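Local coordinates for protein NEQ263 (PDB 5BN3) that probably binds ATP as the NeqB subunit of the unusual NeqA-NeqB ATP synthase core complex of an archaeon, at residues L209-A214 and Y263-L268; D93-A98 and T202-L207; Y254-L259 and G296-G301. All coordinates share one frame; numbering follows the deposited sequence.

Contact 1: L209-A214 and Y263-L268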
ATOM      1  N   LEU B 209      40.294   8.557   4.499  1.00 37.08           N
ATOM      2  CA  LEU B 209      41.521   8.692   3.720  1.00 40.17           C
ATOM      3  C   LEU B 209      41.421   9.877   2.767  1.00 42.56           C
ATOM      4  O   LEU B 209      42.377  10.632   2.601  1.00 39.19           O
ATOM      5  CB  LEU B 209      41.806   7.414   2.927  1.00 42.86           C
ATOM      6  CG  LEU B 209      43.003   7.513   1.974  1.00 45.47           C
ATOM      7  CD1 LEU B 209      44.288   7.712   2.759  1.00 41.64           C
ATOM      8  CD2 LEU B 209      43.114   6.295   1.070  1.00 41.62           C
ATOM      9  N   ALA B 210      40.256  10.039   2.148  1.00 35.45           N
ATOM     10  CA  ALA B 210      40.046  11.118   1.187  1.00 36.88           C
ATOM     11  C   ALA B 210      40.199  12.494   1.828  1.00 36.04           C
ATOM     12  O   ALA B 210      40.803  13.393   1.243  1.00 33.82           O
ATOM     13  CB  ALA B 210      38.683  10.985   0.542  1.00 32.97           C
ATOM     14  N   GLU B 211      39.641  12.655   3.024  1.00 34.21           N
ATOM     15  CA  GLU B 211      39.732  13.919   3.752  1.00 38.11           C
ATOM     16  C   GLU B 211      41.166  14.213   4.174  1.00 44.54           C
ATOM     17  O   GLU B 211      41.585  15.370   4.204  1.00 39.90           O
ATOM     18  CB  GLU B 211      38.826  13.898   4.985  1.00 40.93           C
ATOM     19  CG  GLU B 211      37.340  14.000   4.680  1.00 41.70           C
ATOM     20  CD  GLU B 211      36.488  13.816   5.918  1.00 58.34           C
ATOM     21  OE1 GLU B 211      36.987  13.230   6.905  1.00 52.97           O
ATOM     22  OE2 GLU B 211      35.320  14.258   5.909  1.00 45.84           O
ATOM     23  N   TYR B 212      41.910  13.166   4.514  1.00 42.89           N
ATOM     24  CA  TYR B 212      43.316  13.313   4.867  1.00 43.60           C
ATOM     25  C   TYR B 212      44.118  13.776   3.658  1.00 41.20           C
ATOM     26  O   TYR B 212      44.878  14.738   3.737  1.00 41.81           O
ATOM     27  CB  TYR B 212      43.879  11.990   5.400  1.00 46.72           C
ATOM     28  CG  TYR B 212      45.377  12.008   5.610  1.00 51.82           C
ATOM     29  CD1 TYR B 212      45.933  12.617   6.726  1.00 51.96           C
ATOM     30  CD2 TYR B 212      46.233  11.416   4.692  1.00 47.24           C
ATOM     31  CE1 TYR B 212      47.300  12.639   6.921  1.00 58.04           C
ATOM     32  CE2 TYR B 212      47.603  11.434   4.877  1.00 52.98           C
ATOM     33  CZ  TYR B 212      48.129  12.045   5.994  1.00 60.30           C
ATOM     34  OH  TYR B 212      49.490  12.064   6.184  1.00 71.50           O
ATOM     35  N   LEU B 213      43.943  13.086   2.537  1.00 33.02           N
ATOM     36  CA  LEU B 213      44.672  13.409   1.314  1.00 36.61           C
ATOM     37  C   LEU B 213      44.330  14.800   0.777  1.00 40.53           C
ATOM     38  O   LEU B 213      45.216  15.550   0.362  1.00 43.19           O
ATOM     39  CB  LEU B 213      44.406  12.347   0.242  1.00 38.53           C
ATOM     40  CG  LEU B 213      44.959  10.943   0.502  1.00 48.42           C
ATOM     41  CD1 LEU B 213      44.622   9.994  -0.638  1.00 47.51           C
ATOM     42  CD2 LEU B 213      46.458  11.009   0.703  1.00 49.56           C
ATOM     43  N   ALA B 214      43.047  15.147   0.796  1.00 34.82           N
ATOM     44  CA  ALA B 214      42.590  16.402   0.205  1.00 42.00           C
ATOM     45  C   ALA B 214      42.845  17.619   1.086  1.00 46.00           C
ATOM     46  O   ALA B 214      43.254  18.675   0.598  1.00 39.29           O
ATOM     47  CB  ALA B 214      41.113  16.312  -0.143  1.00 37.49           C
ATOM     48  N   TYR B 263      27.780  11.450   2.121  1.00 30.37           N
ATOM     49  CA  TYR B 263      27.815  12.310   0.935  1.00 31.41           C
ATOM     50  C   TYR B 263      28.408  13.696   1.202  1.00 36.92           C
ATOM     51  O   TYR B 263      29.084  14.261   0.341  1.00 34.45           O
ATOM     52  CB  TYR B 263      26.409  12.464   0.343  1.00 25.88           C
ATOM     53  CG  TYR B 263      25.761  11.181  -0.134  1.00 28.73           C
ATOM     54  CD1 TYR B 263      26.522  10.102  -0.562  1.00 32.91           C
ATOM     55  CD2 TYR B 263      24.379  11.058  -0.165  1.00 32.97           C
ATOM     56  CE1 TYR B 263      25.918   8.935  -1.004  1.00 37.55           C
ATOM     57  CE2 TYR B 263      23.770   9.899  -0.603  1.00 29.05           C
ATOM     58  CZ  TYR B 263      24.543   8.844  -1.021  1.00 33.65           C
ATOM     59  OH  TYR B 263      23.930   7.692  -1.457  1.00 33.62           O
ATOM     60  N   GLU B 264      28.150  14.243   2.387  1.00 31.28           N
ATOM     61  CA  GLU B 264      28.605  15.595   2.722  1.00 33.74           C
ATOM     62  C   GLU B 264      30.081  15.661   3.107  1.00 35.94           C
ATOM     63  O   GLU B 264      30.620  16.745   3.339  1.00 35.74           O
ATOM     64  CB  GLU B 264      27.736  16.203   3.829  1.00 35.32           C
ATOM     65  CG  GLU B 264      26.332  16.581   3.371  1.00 38.80           C
ATOM     66  CD  GLU B 264      26.290  17.894   2.604  1.00 63.82           C
ATOM     67  OE1 GLU B 264      25.564  17.968   1.589  1.00 51.67           O
ATOM     68  OE2 GLU B 264      26.961  18.861   3.022  1.00 43.83           O
ATOM     69  N   ARG B 265      30.733  14.504   3.175  1.00 32.38           N
ATOM     70  CA  ARG B 265      32.180  14.465   3.372  1.00 42.53           C
ATOM     71  C   ARG B 265      32.854  14.587   2.012  1.00 42.05           C
ATOM     72  O   ARG B 265      33.589  13.701   1.570  1.00 47.03           O
ATOM     73  CB  ARG B 265      32.604  13.182   4.092  1.00 33.86           C
ATOM     74  CG  ARG B 265      32.095  13.100   5.529  1.00 33.68           C
ATOM     75  CD  ARG B 265      32.439  11.769   6.177  1.00 37.12           C
ATOM     76  NE  ARG B 265      33.834  11.694   6.609  1.00 44.39           N
ATOM     77  CZ  ARG B 265      34.386  10.622   7.172  1.00 44.44           C
ATOM     78  NH1 ARG B 265      33.663   9.529   7.368  1.00 35.75           N
ATOM     79  NH2 ARG B 265      35.660  10.642   7.532  1.00 38.27           N
ATOM     80  N   SER B 266      32.578  15.708   1.356  1.00 39.12           N
ATOM     81  CA  SER B 266      33.080  16.003   0.027  1.00 38.67           C
ATOM     82  C   SER B 266      33.123  17.512  -0.083  1.00 38.37           C
ATOM     83  O   SER B 266      32.670  18.214   0.823  1.00 40.17           O
ATOM     84  CB  SER B 266      32.122  15.453  -1.025  1.00 34.91           C
ATOM     85  OG  SER B 266      30.831  16.018  -0.862  1.00 36.44           O
ATOM     86  N   GLY B 267      33.655  18.021  -1.187  1.00 32.14           N
ATOM     87  CA  GLY B 267      33.603  19.448  -1.411  1.00 28.36           C
ATOM     88  C   GLY B 267      34.925  20.108  -1.729  1.00 31.98           C
ATOM     89  O   GLY B 267      35.935  19.445  -1.989  1.00 30.82           O
ATOM     90  N   LEU B 268      34.907  21.434  -1.700  1.00 38.34           N
ATOM     91  CA  LEU B 268      36.057  22.228  -2.087  1.00 39.16           C
ATOM     92  C   LEU B 268      36.461  23.167  -0.960  1.00 36.74           C
ATOM     93  O   LEU B 268      35.610  23.757  -0.289  1.00 35.64           O
ATOM     94  CB  LEU B 268      35.731  23.028  -3.350  1.00 35.94           C
ATOM     95  CG  LEU B 268      36.779  23.996  -3.894  1.00 39.17           C
ATOM     96  CD1 LEU B 268      37.976  23.231  -4.409  1.00 36.65           C
ATOM     97  CD2 LEU B 268      36.180  24.849  -4.999  1.00 41.67           C
TER

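Contact 2: D93-A98 and T202-L207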
ATOM      1  N   ASP B  93      39.244   8.806  13.820  1.00 47.30           N
ATOM      2  CA  ASP B  93      37.860   8.347  13.844  1.00 47.49           C
ATOM      3  C   ASP B  93      37.363   8.271  12.400  1.00 42.25           C
ATOM      4  O   ASP B  93      37.451   9.248  11.653  1.00 42.30           O
ATOM      5  CB  ASP B  93      37.008   9.329  14.654  1.00 46.58           C
ATOM      6  CG  ASP B  93      35.591   8.828  14.904  1.00 61.90           C
ATOM      7  OD1 ASP B  93      35.052   8.052  14.088  1.00 50.91           O
ATOM      8  OD2 ASP B  93      35.001   9.230  15.929  1.00 80.46           O
ATOM      9  N   ILE B  94      36.857   7.104  12.007  1.00 39.79           N
ATOM     10  CA  ILE B  94      36.414   6.886  10.631  1.00 44.19           C
ATOM     11  C   ILE B  94      35.112   7.615  10.304  1.00 39.39           C
ATOM     12  O   ILE B  94      34.767   7.787   9.134  1.00 43.27           O
ATOM     13  CB  ILE B  94      36.249   5.388  10.297  1.00 39.21           C
ATOM     14  CG1 ILE B  94      35.204   4.740  11.205  1.00 40.67           C
ATOM     15  CG2 ILE B  94      37.586   4.661  10.388  1.00 38.70           C
ATOM     16  CD1 ILE B  94      34.699   3.413  10.675  1.00 39.88           C
ATOM     17  N   ASN B  95      34.385   8.027  11.335  1.00 38.11           N
ATOM     18  CA  ASN B  95      33.188   8.837  11.136  1.00 45.73           C
ATOM     19  C   ASN B  95      33.553  10.269  10.765  1.00 58.89           C
ATOM     20  O   ASN B  95      32.823  10.938  10.032  1.00 44.64           O
ATOM     21  CB  ASN B  95      32.305   8.825  12.388  1.00 43.81           C
ATOM     22  CG  ASN B  95      31.595   7.499  12.590  1.00 54.93           C
ATOM     23  OD1 ASN B  95      31.201   6.841  11.625  1.00 49.94           O
ATOM     24  ND2 ASN B  95      31.424   7.103  13.845  1.00 57.69           N
ATOM     25  N   GLY B  96      34.691  10.734  11.271  1.00 44.79           N
ATOM     26  CA  GLY B  96      35.157  12.079  10.989  1.00 46.77           C
ATOM     27  C   GLY B  96      34.278  13.147  11.613  1.00 43.30           C
ATOM     28  O   GLY B  96      33.533  12.878  12.556  1.00 41.75           O
ATOM     29  N   LEU B  97      34.366  14.363  11.083  1.00 37.72           N
ATOM     30  CA  LEU B  97      33.592  15.489  11.593  1.00 39.94           C
ATOM     31  C   LEU B  97      32.908  16.229  10.449  1.00 41.82           C
ATOM     32  O   LEU B  97      33.347  16.155   9.302  1.00 38.46           O
ATOM     33  CB  LEU B  97      34.504  16.454  12.356  1.00 43.51           C
ATOM     34  CG  LEU B  97      35.272  15.908  13.563  1.00 44.58           C
ATOM     35  CD1 LEU B  97      36.400  16.849  13.958  1.00 47.75           C
ATOM     36  CD2 LEU B  97      34.336  15.701  14.735  1.00 44.86           C
ATOM     37  N   ALA B  98      31.833  16.946  10.760  1.00 38.59           N
ATOM     38  CA  ALA B  98      31.177  17.790   9.766  1.00 42.72           C
ATOM     39  C   ALA B  98      32.084  18.953   9.379  1.00 48.00           C
ATOM     40  O   ALA B  98      32.740  19.551  10.236  1.00 34.97           O
ATOM     41  CB  ALA B  98      29.854  18.309  10.298  1.00 42.76           C
ATOM     42  N   THR B 202      33.022   0.633   4.966  1.00 33.45           N
ATOM     43  CA  THR B 202      33.734   0.794   3.694  1.00 34.68           C
ATOM     44  C   THR B 202      33.784   2.244   3.190  1.00 35.40           C
ATOM     45  O   THR B 202      34.869   2.759   2.921  1.00 34.68           O
ATOM     46  CB  THR B 202      33.179  -0.145   2.593  1.00 39.01           C
ATOM     47  OG1 THR B 202      33.267  -1.504   3.036  1.00 35.82           O
ATOM     48  CG2 THR B 202      33.959   0.017   1.305  1.00 37.16           C
ATOM     49  N   PRO B 203      32.620   2.916   3.072  1.00 33.20           N
ATOM     50  CA  PRO B 203      32.729   4.296   2.590  1.00 35.46           C
ATOM     51  C   PRO B 203      33.345   5.222   3.634  1.00 35.37           C
ATOM     52  O   PRO B 203      33.890   6.257   3.265  1.00 32.52           O
ATOM     53  CB  PRO B 203      31.272   4.691   2.330  1.00 33.97           C
ATOM     54  CG  PRO B 203      30.486   3.841   3.272  1.00 29.27           C
ATOM     55  CD  PRO B 203      31.214   2.530   3.309  1.00 29.76           C
ATOM     56  N   ARG B 204      33.254   4.860   4.911  1.00 33.03           N
ATOM     57  CA  ARG B 204      33.791   5.699   5.980  1.00 33.14           C
ATOM     58  C   ARG B 204      35.319   5.705   6.023  1.00 29.20           C
ATOM     59  O   ARG B 204      35.933   6.757   6.212  1.00 33.47           O
ATOM     60  CB  ARG B 204      33.208   5.283   7.336  1.00 36.35           C
ATOM     61  CG  ARG B 204      31.762   5.728   7.547  1.00 35.49           C
ATOM     62  CD  ARG B 204      31.190   5.212   8.858  1.00 40.06           C
ATOM     63  NE  ARG B 204      29.933   5.876   9.201  1.00 40.32           N
ATOM     64  CZ  ARG B 204      28.733   5.466   8.802  1.00 39.83           C
ATOM     65  NH1 ARG B 204      28.617   4.384   8.045  1.00 34.54           N
ATOM     66  NH2 ARG B 204      27.648   6.137   9.162  1.00 43.54           N
ATOM     67  N   VAL B 205      35.936   4.539   5.850  1.00 32.25           N
ATOM     68  CA  VAL B 205      37.396   4.479   5.825  1.00 34.89           C
ATOM     69  C   VAL B 205      37.933   5.118   4.544  1.00 35.88           C
ATOM     70  O   VAL B 205      38.979   5.762   4.556  1.00 34.35           O
ATOM     71  CB  VAL B 205      37.948   3.030   6.007  1.00 43.56           C
ATOM     72  CG1 VAL B 205      37.323   2.366   7.220  1.00 38.14           C
ATOM     73  CG2 VAL B 205      37.696   2.183   4.775  1.00 51.87           C
ATOM     74  N   ALA B 206      37.199   4.954   3.446  1.00 34.51           N
ATOM     75  CA  ALA B 206      37.591   5.534   2.166  1.00 32.81           C
ATOM     76  C   ALA B 206      37.547   7.058   2.205  1.00 30.34           C
ATOM     77  O   ALA B 206      38.430   7.732   1.665  1.00 33.88           O
ATOM     78  CB  ALA B 206      36.695   5.010   1.057  1.00 33.45           C
ATOM     79  N   LEU B 207      36.504   7.600   2.826  1.00 31.47           N
ATOM     80  CA  LEU B 207      36.359   9.048   2.952  1.00 35.66           C
ATOM     81  C   LEU B 207      37.268   9.647   4.026  1.00 36.72           C
ATOM     82  O   LEU B 207      37.661  10.810   3.932  1.00 35.08           O
ATOM     83  CB  LEU B 207      34.896   9.419   3.211  1.00 36.70           C
ATOM     84  CG  LEU B 207      33.989   9.293   1.987  1.00 39.16           C
ATOM     85  CD1 LEU B 207      32.533   9.416   2.380  1.00 37.55           C
ATOM     86  CD2 LEU B 207      34.349  10.358   0.976  1.00 34.31           C
TER

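Contact 3: Y254-L259 and G296-G301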
ATOM      1  N   TYR B 254      16.522   7.156  10.276  1.00 36.58           N
ATOM      2  CA  TYR B 254      17.619   8.102  10.100  1.00 33.97           C
ATOM      3  C   TYR B 254      18.411   7.864   8.813  1.00 37.51           C
ATOM      4  O   TYR B 254      19.543   8.324   8.693  1.00 34.34           O
ATOM      5  CB  TYR B 254      18.560   8.037  11.307  1.00 43.93           C
ATOM      6  CG  TYR B 254      18.984   6.635  11.671  1.00 41.14           C
ATOM      7  CD1 TYR B 254      20.056   6.024  11.037  1.00 39.18           C
ATOM      8  CD2 TYR B 254      18.316   5.924  12.653  1.00 48.93           C
ATOM      9  CE1 TYR B 254      20.445   4.747  11.368  1.00 49.44           C
ATOM     10  CE2 TYR B 254      18.698   4.652  12.992  1.00 43.46           C
ATOM     11  CZ  TYR B 254      19.761   4.065  12.348  1.00 51.64           C
ATOM     12  OH  TYR B 254      20.143   2.788  12.686  1.00 49.09           O
ATOM     13  N   LEU B 255      17.817   7.154   7.854  1.00 36.64           N
ATOM     14  CA  LEU B 255      18.512   6.823   6.607  1.00 32.06           C
ATOM     15  C   LEU B 255      19.042   8.058   5.876  1.00 26.54           C
ATOM     16  O   LEU B 255      20.177   8.061   5.406  1.00 30.42           O
ATOM     17  CB  LEU B 255      17.615   5.994   5.679  1.00 34.10           C
ATOM     18  CG  LEU B 255      18.251   5.578   4.348  1.00 33.31           C
ATOM     19  CD1 LEU B 255      19.536   4.805   4.591  1.00 35.18           C
ATOM     20  CD2 LEU B 255      17.291   4.749   3.511  1.00 33.64           C
ATOM     21  N   TYR B 256      18.227   9.106   5.797  1.00 28.47           N
ATOM     22  CA  TYR B 256      18.653  10.355   5.172  1.00 36.81           C
ATOM     23  C   TYR B 256      19.891  10.914   5.863  1.00 34.74           C
ATOM     24  O   TYR B 256      20.863  11.293   5.210  1.00 26.42           O
ATOM     25  CB  TYR B 256      17.521  11.387   5.219  1.00 32.24           C
ATOM     26  CG  TYR B 256      17.915  12.774   4.749  1.00 30.83           C
ATOM     27  CD1 TYR B 256      18.417  13.716   5.639  1.00 30.21           C
ATOM     28  CD2 TYR B 256      17.767  13.147   3.422  1.00 34.91           C
ATOM     29  CE1 TYR B 256      18.774  14.981   5.218  1.00 30.97           C
ATOM     30  CE2 TYR B 256      18.117  14.414   2.991  1.00 26.61           C
ATOM     31  CZ  TYR B 256      18.622  15.324   3.893  1.00 40.08           C
ATOM     32  OH  TYR B 256      18.974  16.585   3.477  1.00 35.58           O
ATOM     33  N   THR B 257      19.841  10.976   7.188  1.00 32.31           N
ATOM     34  CA  THR B 257      20.935  11.547   7.966  1.00 26.01           C
ATOM     35  C   THR B 257      22.214  10.716   7.833  1.00 29.66           C
ATOM     36  O   THR B 257      23.308  11.266   7.741  1.00 35.22           O
ATOM     37  CB  THR B 257      20.536  11.706   9.447  1.00 33.20           C
ATOM     38  OG1 THR B 257      19.389  12.561   9.535  1.00 36.61           O
ATOM     39  CG2 THR B 257      21.669  12.318  10.251  1.00 31.45           C
ATOM     40  N   ASP B 258      22.072   9.395   7.806  1.00 28.74           N
ATOM     41  CA  ASP B 258      23.235   8.530   7.664  1.00 30.10           C
ATOM     42  C   ASP B 258      23.859   8.642   6.275  1.00 31.40           C
ATOM     43  O   ASP B 258      25.082   8.702   6.143  1.00 34.55           O
ATOM     44  CB  ASP B 258      22.873   7.080   7.971  1.00 35.75           C
ATOM     45  CG  ASP B 258      24.073   6.165   7.927  1.00 53.27           C
ATOM     46  OD1 ASP B 258      24.736   5.995   8.972  1.00 39.19           O
ATOM     47  OD2 ASP B 258      24.367   5.620   6.845  1.00 46.25           O
ATOM     48  N   LEU B 259      23.024   8.673   5.239  1.00 33.51           N
ATOM     49  CA  LEU B 259      23.516   8.862   3.875  1.00 29.96           C
ATOM     50  C   LEU B 259      24.228  10.204   3.740  1.00 28.71           C
ATOM     51  O   LEU B 259      25.261  10.310   3.076  1.00 34.30           O
ATOM     52  CB  LEU B 259      22.366   8.759   2.866  1.00 31.71           C
ATOM     53  CG  LEU B 259      21.783   7.367   2.609  1.00 33.04           C
ATOM     54  CD1 LEU B 259      20.598   7.437   1.650  1.00 34.63           C
ATOM     55  CD2 LEU B 259      22.851   6.434   2.058  1.00 29.00           C
ATOM     56  N   GLY B 296      18.858  11.702  -4.029  1.00 30.18           N
ATOM     57  CA  GLY B 296      18.532  12.862  -4.840  1.00 31.99           C
ATOM     58  C   GLY B 296      18.424  14.125  -4.006  1.00 31.34           C
ATOM     59  O   GLY B 296      18.852  15.196  -4.439  1.00 29.79           O
ATOM     60  N   TYR B 297      17.861  14.000  -2.806  1.00 28.63           N
ATOM     61  CA  TYR B 297      17.717  15.138  -1.897  1.00 26.31           C
ATOM     62  C   TYR B 297      19.036  15.595  -1.272  1.00 27.85           C
ATOM     63  O   TYR B 297      19.087  16.646  -0.628  1.00 30.26           O
ATOM     64  CB  TYR B 297      16.723  14.806  -0.776  1.00 26.87           C
ATOM     65  CG  TYR B 297      15.267  15.039  -1.116  1.00 27.12           C
ATOM     66  CD1 TYR B 297      14.792  16.314  -1.379  1.00 34.27           C
ATOM     67  CD2 TYR B 297      14.364  13.986  -1.140  1.00 28.04           C
ATOM     68  CE1 TYR B 297      13.460  16.531  -1.681  1.00 30.36           C
ATOM     69  CE2 TYR B 297      13.028  14.196  -1.439  1.00 27.31           C
ATOM     70  CZ  TYR B 297      12.585  15.471  -1.706  1.00 33.69           C
ATOM     71  OH  TYR B 297      11.260  15.701  -2.003  1.00 33.48           O
ATOM     72  N   ILE B 298      20.094  14.807  -1.446  1.00 30.80           N
ATOM     73  CA  ILE B 298      21.386  15.123  -0.831  1.00 31.35           C
ATOM     74  C   ILE B 298      22.475  15.509  -1.834  1.00 25.61           C
ATOM     75  O   ILE B 298      23.105  16.558  -1.694  1.00 32.47           O
ATOM     76  CB  ILE B 298      21.903  13.954   0.030  1.00 33.23           C
ATOM     77  CG1 ILE B 298      20.894  13.632   1.132  1.00 29.08           C
ATOM     78  CG2 ILE B 298      23.248  14.307   0.649  1.00 30.32           C
ATOM     79  CD1 ILE B 298      21.056  12.244   1.715  1.00 32.66           C
ATOM     80  N   THR B 299      22.714  14.661  -2.830  1.00 30.46           N
ATOM     81  CA  THR B 299      23.734  14.962  -3.835  1.00 32.47           C
ATOM     82  C   THR B 299      23.379  16.222  -4.616  1.00 27.30           C
ATOM     83  O   THR B 299      22.218  16.637  -4.653  1.00 31.31           O
ATOM     84  CB  THR B 299      23.992  13.779  -4.805  1.00 36.08           C
ATOM     85  OG1 THR B 299      22.790  13.451  -5.511  1.00 34.93           O
ATOM     86  CG2 THR B 299      24.487  12.562  -4.043  1.00 30.37           C
ATOM     87  N   GLU B 300      24.385  16.832  -5.232  1.00 29.82           N
ATOM     88  CA  GLU B 300      24.167  18.061  -5.979  1.00 32.23           C
ATOM     89  C   GLU B 300      23.859  17.735  -7.434  1.00 33.49           C
ATOM     90  O   GLU B 300      24.498  18.243  -8.357  1.00 35.61           O
ATOM     91  CB  GLU B 300      25.369  18.998  -5.829  1.00 31.71           C
ATOM     92  CG  GLU B 300      25.463  19.597  -4.426  1.00 33.02           C
ATOM     93  CD  GLU B 300      26.874  19.964  -4.007  1.00 51.78           C
ATOM     94  OE1 GLU B 300      27.839  19.555  -4.690  1.00 44.38           O
ATOM     95  OE2 GLU B 300      27.016  20.661  -2.978  1.00 45.74           O
ATOM     96  N   GLY B 301      22.861  16.878  -7.617  1.00 34.80           N
ATOM     97  CA  GLY B 301      22.458  16.437  -8.935  1.00 31.74           C
ATOM     98  C   GLY B 301      22.675  14.951  -9.138  1.00 35.64           C
ATOM     99  O   GLY B 301      23.157  14.248  -8.243  1.00 26.10           O
TER
HETATM  100  O   HOH W   1      20.472  18.066   1.378  1.00 41.89           O

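Contact 1: L209-A214 and Y263-L268
Arg265 crosses Glu211 at about a right angle, touching its carboxylate from CB out to NH2. CB already lies 3.4 Å from Glu211 OE2, and CG passes that oxygen equally closely. CD stands 3.8 Å from Glu211 OE2, and the turn about CG-CD (chi3 78°) brings the guanidinium edge round to the acid. From there NE donates to Glu211 OE2 and NH2 to Glu211 OE1, each at 3.0 Å and each nearly straight. This is a side-on, two-nitrogen salt bridge. Both oxygens lie almost in the guanidinium plane but are approached from above the carboxylate plane, the two groups being turned 58° apart. NH2 also bonds to Thr208 OG1, one turn back from its acid, while NH1 reaches the carbonyl of Ile94. An alanine in place of Arg265 would probably leave the buried Glu211 carboxylate without its countercharge and Ile94 O without this donor. The arginine sits at the centre of an inverse gamma turn, where the chain passes from helix 255-263 to strand 267-268. Glu211 comes from helix 196-215, which lies on the central sheet through Ala210 and Leu213, against strands 156-162 and 220-226; Tyr98 of the neighbouring alpha chain packs on Glu211.

Contact 2: D93-A98 and T202-L207
Ile94 and Arg204 cross at about a right angle, Ile94 reaching over the root of the arginine so that its CD1 comes to 4.1 Å from Arg204 CB. The other branch of the isoleucine goes to the next residue of the helix: Ile94 CG2 meets Val205 CG1 at 3.9 Å, with the two side chains side by side and pointing the same way. Ile94 places CG1 between its backbone N and carbonyl carbon (chi1 61°), which leaves CG2 beside the N, and the two branches divide between the two helix residues.

Asn95 approaches the same arginine further out. Its amide stands nearly perpendicular to the guanidinium, the planes 80° apart, and OD1 lies at the guanidinium edge, 2.9 Å from Arg204 NE. The N-H...O angle of only 124° makes this a weak hydrogen bond, and OD1 also lies 3.2 Å from Arg204 CD. Firmer anchors hold the tip of the arginine: NH1 bonds to Ile200 O and Tyr231 OH, and NH2 forms a salt bridge with Asp258. The carbonyls Ile94 O and Arg204 O come within 3.3 Å of each other, two acceptors that cannot bond together; Arg204 O is served by Thr208 OG1, and Ile94 O takes NH1 of Arg265.

On the loop side an Asx turn fixes the bend, Asp93 OD1 accepting from Asn95 N at 2.8 Å. Beyond it Asn95 packs on Asn52 of the neighbouring alpha chain. Helix 196-215, kinked around Pro203, connects the parallel strands 185-190 and 220-226, a beta-alpha-beta crossover of the P-loop NTPase fold, and the loop after strand 91-93 packs on it through Arg204 and Val205, while Thr202 and Ala206 face the sheet.

Contact 3: Y254-L259 and G296-G301
Apolar packing brings Tyr256 and Leu259 of helix 255-263 against Ile298. The closest approach is Tyr256 CE2 to Ile298 CG1, 3.4 Å, with the isoleucine crossing the tyrosine obliquely. Tyr297 CB comes up to the ring edge, 4.0 Å from Tyr256 CE2. One turn along the helix, Leu259 CB lies 3.9 Å from Ile298 CD1, putting that methyl between leucine and tyrosine.

The same methyl makes an off-centre CH-pi contact: Ile298 CD1 is 4.2 Å from the centroid of the Tyr256 ring and 30° off its normal. With CG opposite the backbone N (chi1 173°), the end of Tyr256 comes nearer the loop.

This loop leads from helix 290-296 into strand 301-304 of the P-loop NTPase core, and its far side approaches nucleotide: the Tyr297 side chain is about 5 Å from a bound ADP. Gly296 O bonds to Arg326, seen binding ADP in this protein, but not in this chain.

Polar contact between the segments runs through one water, which donates to Tyr256 OH at 3.0 Å and to Tyr297 O at 2.8 Å. The tyrosine hydroxyls bond to the neighbouring alpha chain, Tyr256 OH to its Gly251 O and Tyr297 OH to its Pro381 O.

Contacts 1 and 2 share helix 196-215 and join directly through Arg265 and Ile94, whereas contact 3 lies about 16 Å from each of them, centre to centre. Contacts 1 and 3 are buried, yet unlike in chemistry: the first is a hydrogen-bonded salt bridge, the third apolar packing with one bridging water. Contact 2 is only partly buried and mixes the two, with isoleucine and valine inside and a weak amide bond further out. Helix 255-263 ties them together. Asp258 of contact 3 takes the guanidinium of Arg204 from contact 2, and Tyr263 of contact 1 touches Ile298 of contact 3. All three lie beside the alpha chain.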